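Local atomic coordinates of protein PUF4 (Saccharomyces cerevisiae, PDB entry 3BWT), a protein that binds messenger RNA through a Pumilio homology domain, the part described here, built of eight helical Pumilio repeats. Residues I43-E46 with T47-Y50; I64-L67 with L68-T72. One frame throughout, in Å; residues are numbered along the deposited sequence.

How the contacts relate
Running from the N terminus, the chain first makes contact 1 at the close of helix 37-47 and the turn leading to helix 51-55, where the first Pumilio repeat passes into the second. Contact 2 follows, on helix 60-70 of the second repeat and the turn after it. Each joins neighbours one helical turn apart, closes no long loop, and is complete before the next begins, so the two are in series and neither nest nor cross. Their centres lie about 11 Å apart, and apolar side chains bridge them: Ile43 CG2 packs 3.6 Å from Leu67 CD1, and Phe44 reaches Val71. Helix 37-47 is thereby tied to helix 60-70.

Contact 1 (I43-E46 with T47-Y50); sequences IFEE and TKDY
With chi1 at 65°, Lys48 sets CG between its own N and carbonyl carbon, and the chain then runs extended to lie alongside Glu45, which is bent at chi2 (-62°). Their charged ends meet in a salt bridge, Lys48 NZ standing 2.8 Å from Glu45 OE1 on the syn lone pair of that oxygen. The lysine methylenes serve as well: CB lies over one face of the Phe44 ring, and Lys48 CD comes 3.9 Å from Phe44 CE2. That ring is buried against Val78 and Leu79 of helix 73-83. With an alanine here, the Glu45 carboxylate would probably lose its mate and be set free to turn, and the Phe44 ring the methylenes beyond CB that run past it. Threonine suits the preceding place because its two branches differ. Thr47 OG1 donates to Ile43 O at 3.0 Å from above the carbonyl plane, whereas Thr47 CG2 packs 4.0 Å from Ile43 CG2. Lys48 N bonds to Phe44 O at 3.0 Å, and the Glu46 carboxylate accepts from Gly13 N and Ile15 N. Backbone and hydroxyl donors thus occupy carbonyls of the last helical turn, while the charge pair, toward solvent, is likely to be partly screened.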
loop_
_atom_site.group_PDB
_atom_site.type_symbol
_atom_site.label_atom_id
_atom_site.label_comp_id
_atom_site.label_asym_id
_atom_site.label_seq_id
_atom_site.Cartn_x
_atom_site.Cartn_y
_atom_site.Cartn_z
ATOM N N ILE A 43 -4.306 33.248 -13.697
ATOM C CA ILE A 43 -3.256 32.256 -13.609
ATOM C C ILE A 43 -3.544 31.072 -14.529
ATOM O O ILE A 43 -2.638 30.534 -15.159
ATOM C CB ILE A 43 -3.023 31.837 -12.152
ATOM C CG1 ILE A 43 -2.366 32.996 -11.397
ATOM C CG2 ILE A 43 -2.152 30.582 -12.078
ATOM C CD1 ILE A 43 -2.461 32.889 -9.904
ATOM N N PHE A 44 -4.809 30.688 -14.628
ATOM C CA PHE A 44 -5.208 29.643 -15.563
ATOM C C PHE A 44 -4.862 30.039 -16.996
ATOM O O PHE A 44 -4.279 29.255 -17.745
ATOM C CB PHE A 44 -6.710 29.347 -15.437
ATOM C CG PHE A 44 -7.272 28.515 -16.565
ATOM C CD1 PHE A 44 -7.205 27.126 -16.529
ATOM C CD2 PHE A 44 -7.886 29.122 -17.656
ATOM C CE1 PHE A 44 -7.736 26.363 -17.563
ATOM C CE2 PHE A 44 -8.414 28.359 -18.688
ATOM C CZ PHE A 44 -8.338 26.984 -18.642
ATOM N N GLU A 45 -5.214 31.255 -17.384
ATOM C CA GLU A 45 -4.968 31.678 -18.757
ATOM C C GLU A 45 -3.483 31.725 -19.119
ATOM O O GLU A 45 -3.107 31.406 -20.243
ATOM C CB GLU A 45 -5.636 33.022 -19.053
ATOM C CG GLU A 45 -7.132 32.974 -18.989
ATOM C CD GLU A 45 -7.758 32.023 -20.006
ATOM O OE1 GLU A 45 -7.044 31.559 -20.922
ATOM O OE2 GLU A 45 -8.981 31.750 -19.885
ATOM N N GLU A 46 -2.638 32.120 -18.171
ATOM C CA GLU A 46 -1.213 32.268 -18.460
ATOM C C GLU A 46 -0.361 31.020 -18.213
ATOM O O GLU A 46 0.806 30.997 -18.597
ATOM C CB GLU A 46 -0.624 33.474 -17.723
ATOM C CG GLU A 46 -1.157 34.793 -18.243
ATOM C CD GLU A 46 -0.302 35.962 -17.852
ATOM O OE1 GLU A 46 0.912 35.911 -18.122
ATOM O OE2 GLU A 46 -0.843 36.934 -17.280
ATOM N N THR A 47 -0.930 29.990 -17.589
ATOM C CA THR A 47 -0.173 28.766 -17.333
ATOM C C THR A 47 -0.762 27.510 -17.978
ATOM O O THR A 47 -0.130 26.466 -17.973
ATOM C CB THR A 47 0.014 28.490 -15.829
ATOM O OG1 THR A 47 -1.183 27.917 -15.302
ATOM C CG2 THR A 47 0.350 29.755 -15.069
ATOM N N LYS A 48 -1.962 27.598 -18.536
ATOM C CA LYS A 48 -2.590 26.414 -19.111
ATOM C C LYS A 48 -1.729 25.706 -20.170
ATOM O O LYS A 48 -1.699 24.476 -20.252
ATOM C CB LYS A 48 -3.975 26.744 -19.668
ATOM C CG LYS A 48 -3.975 27.703 -20.834
ATOM C CD LYS A 48 -5.393 28.146 -21.178
ATOM C CE LYS A 48 -5.401 29.117 -22.354
ATOM N NZ LYS A 48 -6.796 29.405 -22.764
ATOM N N ASP A 49 -1.018 26.471 -20.980
ATOM C CA ASP A 49 -0.256 25.867 -22.054
ATOM C C ASP A 49 0.974 25.134 -21.545
ATOM O O ASP A 49 1.597 24.351 -22.265
ATOM C CB ASP A 49 0.136 26.931 -23.063
ATOM C CG ASP A 49 -1.015 27.321 -23.950
ATOM O OD1 ASP A 49 -1.686 26.403 -24.473
ATOM O OD2 ASP A 49 -1.245 28.538 -24.121
ATOM N N TYR A 50 1.312 25.384 -20.292
ATOM C CA TYR A 50 2.530 24.852 -19.725
ATOM C C TYR A 50 2.260 23.960 -18.515
ATOM O O TYR A 50 3.143 23.747 -17.694
ATOM C CB TYR A 50 3.443 26.016 -19.352
ATOM C CG TYR A 50 3.598 26.994 -20.484
ATOM C CD1 TYR A 50 4.454 26.723 -21.543
ATOM C CD2 TYR A 50 2.869 28.176 -20.513
ATOM C CE1 TYR A 50 4.588 27.610 -22.598
ATOM C CE2 TYR A 50 3.000 29.076 -21.568
ATOM C CZ TYR A 50 3.861 28.788 -22.608
ATOM O OH TYR A 50 4.004 29.671 -23.657
#

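Contact 2 (I64-L67 with L68-T72); sequences IQKL and LEEVT
Helix 60-70, within the second Pumilio repeat, ends in this contact, with a charged trio on one flank and leucines, isoleucine and valine on another. Lys66 is the hub of the trio. Its chain bends at chi2 (58°), which carries the ammonium group on toward the C-terminal end of the helix, within reach of two carboxylates. Lys66 NZ is 3.4 Å from Glu70 OE1, a weak hydrogen bond within a salt bridge to a side chain running beside it. A second salt bridge, to a side chain that crosses the lysine at about a right angle, puts the same NZ 3.5 Å from Glu69 OE1. Asp33 of helix 22-34 is its strongest partner, so one lysine shares its charge among three acids and links two helices; a long flexible chain suits that task.

On the apolar flank, Ile64 CG2 meets Leu68 CD1 at 3.9 Å, the two branched chains slanting across each other. Leu68 continues to Leu79 and Leu103, while Leu67 faces Leu32 and Leu79, so both leucines are buried between helices. In the backbone, Leu68 N bonds to Ile64 O at 2.7 Å. In the last turn the bonds are weak, Glu70 N to Lys66 O and Leu67 O, Val71 N to Leu67 O. Val71 CG2 still packs 4.5 Å from Leu67 CG. Gln65, its NE2 bonded to Asn61 OD1, sits where PUF repeats usually carry a base-recognising side chain, consistent with a helix lining the concave RNA-binding surface of the PUF superhelix.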
loop_
_atom_site.group_PDB
_atom_site.type_symbol
_atom_site.label_atom_id
_atom_site.label_comp_id
_atom_site.label_asym_id
_atom_site.label_seq_id
_atom_site.Cartn_x
_atom_site.Cartn_y
_atom_site.Cartn_z
ATOM N N ILE A 64 0.197 24.473 -9.387
ATOM C CA ILE A 64 -0.864 23.782 -10.112
ATOM C C ILE A 64 -1.817 23.057 -9.157
ATOM O O ILE A 64 -3.023 23.029 -9.379
ATOM C CB ILE A 64 -0.299 22.801 -11.164
ATOM C CG1 ILE A 64 0.652 23.537 -12.116
ATOM C CG2 ILE A 64 -1.431 22.137 -11.950
ATOM C CD1 ILE A 64 -0.030 24.606 -12.948
ATOM N N GLN A 65 -1.274 22.480 -8.089
ATOM C CA GLN A 65 -2.090 21.845 -7.057
ATOM C C GLN A 65 -3.055 22.851 -6.460
ATOM O O GLN A 65 -4.229 22.550 -6.243
ATOM C CB GLN A 65 -1.216 21.289 -5.940
ATOM C CG GLN A 65 -0.428 20.064 -6.324
ATOM C CD GLN A 65 0.156 19.367 -5.130
ATOM O OE1 GLN A 65 -0.570 18.892 -4.260
ATOM N NE2 GLN A 65 1.475 19.289 -5.079
ATOM N N LYS A 66 -2.543 24.044 -6.180
ATOM C CA LYS A 66 -3.351 25.092 -5.598
ATOM C C LYS A 66 -4.355 25.564 -6.647
ATOM O O LYS A 66 -5.539 25.750 -6.357
ATOM C CB LYS A 66 -2.457 26.232 -5.122
ATOM C CG LYS A 66 -3.177 27.327 -4.351
ATOM C CD LYS A 66 -3.887 26.783 -3.119
ATOM C CE LYS A 66 -4.826 27.828 -2.520
ATOM N NZ LYS A 66 -5.981 27.194 -1.825
ATOM N N LEU A 67 -3.873 25.723 -7.874
ATOM C CA LEU A 67 -4.700 26.150 -8.999
ATOM C C LEU A 67 -5.856 25.197 -9.215
ATOM O O LEU A 67 -6.983 25.622 -9.437
ATOM C CB LEU A 67 -3.867 26.238 -10.281
ATOM C CG LEU A 67 -4.570 26.898 -11.463
ATOM C CD1 LEU A 67 -4.831 28.359 -11.177
ATOM C CD2 LEU A 67 -3.763 26.745 -12.728
ATOM N N LEU A 68 -5.568 23.901 -9.146
ATOM C CA LEU A 68 -6.597 22.884 -9.325
ATOM C C LEU A 68 -7.762 23.015 -8.322
ATOM O O LEU A 68 -8.923 22.824 -8.681
ATOM C CB LEU A 68 -5.983 21.483 -9.285
ATOM C CG LEU A 68 -5.149 21.098 -10.514
ATOM C CD1 LEU A 68 -4.142 19.991 -10.189
ATOM C CD2 LEU A 68 -6.037 20.695 -11.672
ATOM N N GLU A 69 -7.461 23.345 -7.072
ATOM C CA GLU A 69 -8.521 23.500 -6.083
ATOM C C GLU A 69 -9.410 24.689 -6.413
ATOM O O GLU A 69 -10.621 24.634 -6.241
ATOM C CB GLU A 69 -7.946 23.692 -4.682
ATOM C CG GLU A 69 -7.334 22.449 -4.066
ATOM C CD GLU A 69 -6.416 22.778 -2.898
ATOM O OE1 GLU A 69 -6.684 23.768 -2.177
ATOM O OE2 GLU A 69 -5.416 22.054 -2.708
ATOM N N GLU A 70 -8.797 25.758 -6.905
ATOM C CA GLU A 70 -9.445 27.066 -6.916
ATOM C C GLU A 70 -10.120 27.408 -8.241
ATOM O O GLU A 70 -10.926 28.340 -8.320
ATOM C CB GLU A 70 -8.427 28.147 -6.543
ATOM C CG GLU A 70 -9.013 29.237 -5.673
ATOM C CD GLU A 70 -9.524 28.703 -4.350
ATOM O OE1 GLU A 70 -8.785 27.933 -3.688
ATOM O OE2 GLU A 70 -10.662 29.060 -3.970
ATOM N N VAL A 71 -9.791 26.626 -9.264
ATOM C CA VAL A 71 -10.216 26.846 -10.643
ATOM C C VAL A 71 -11.646 26.300 -10.831
ATOM O O VAL A 71 -12.101 25.495 -10.007
ATOM C CB VAL A 71 -9.184 26.159 -11.585
ATOM C CG1 VAL A 71 -9.658 24.782 -12.050
ATOM C CG2 VAL A 71 -8.838 27.050 -12.735
ATOM N N THR A 72 -12.372 26.732 -11.870
ATOM C CA THR A 72 -13.745 26.216 -12.054
ATOM C C THR A 72 -13.716 24.841 -12.676
ATOM O O THR A 72 -12.664 24.349 -13.059
ATOM C CB THR A 72 -14.674 27.104 -12.938
ATOM O OG1 THR A 72 -14.230 27.066 -14.300
ATOM C CG2 THR A 72 -14.728 28.531 -12.439
#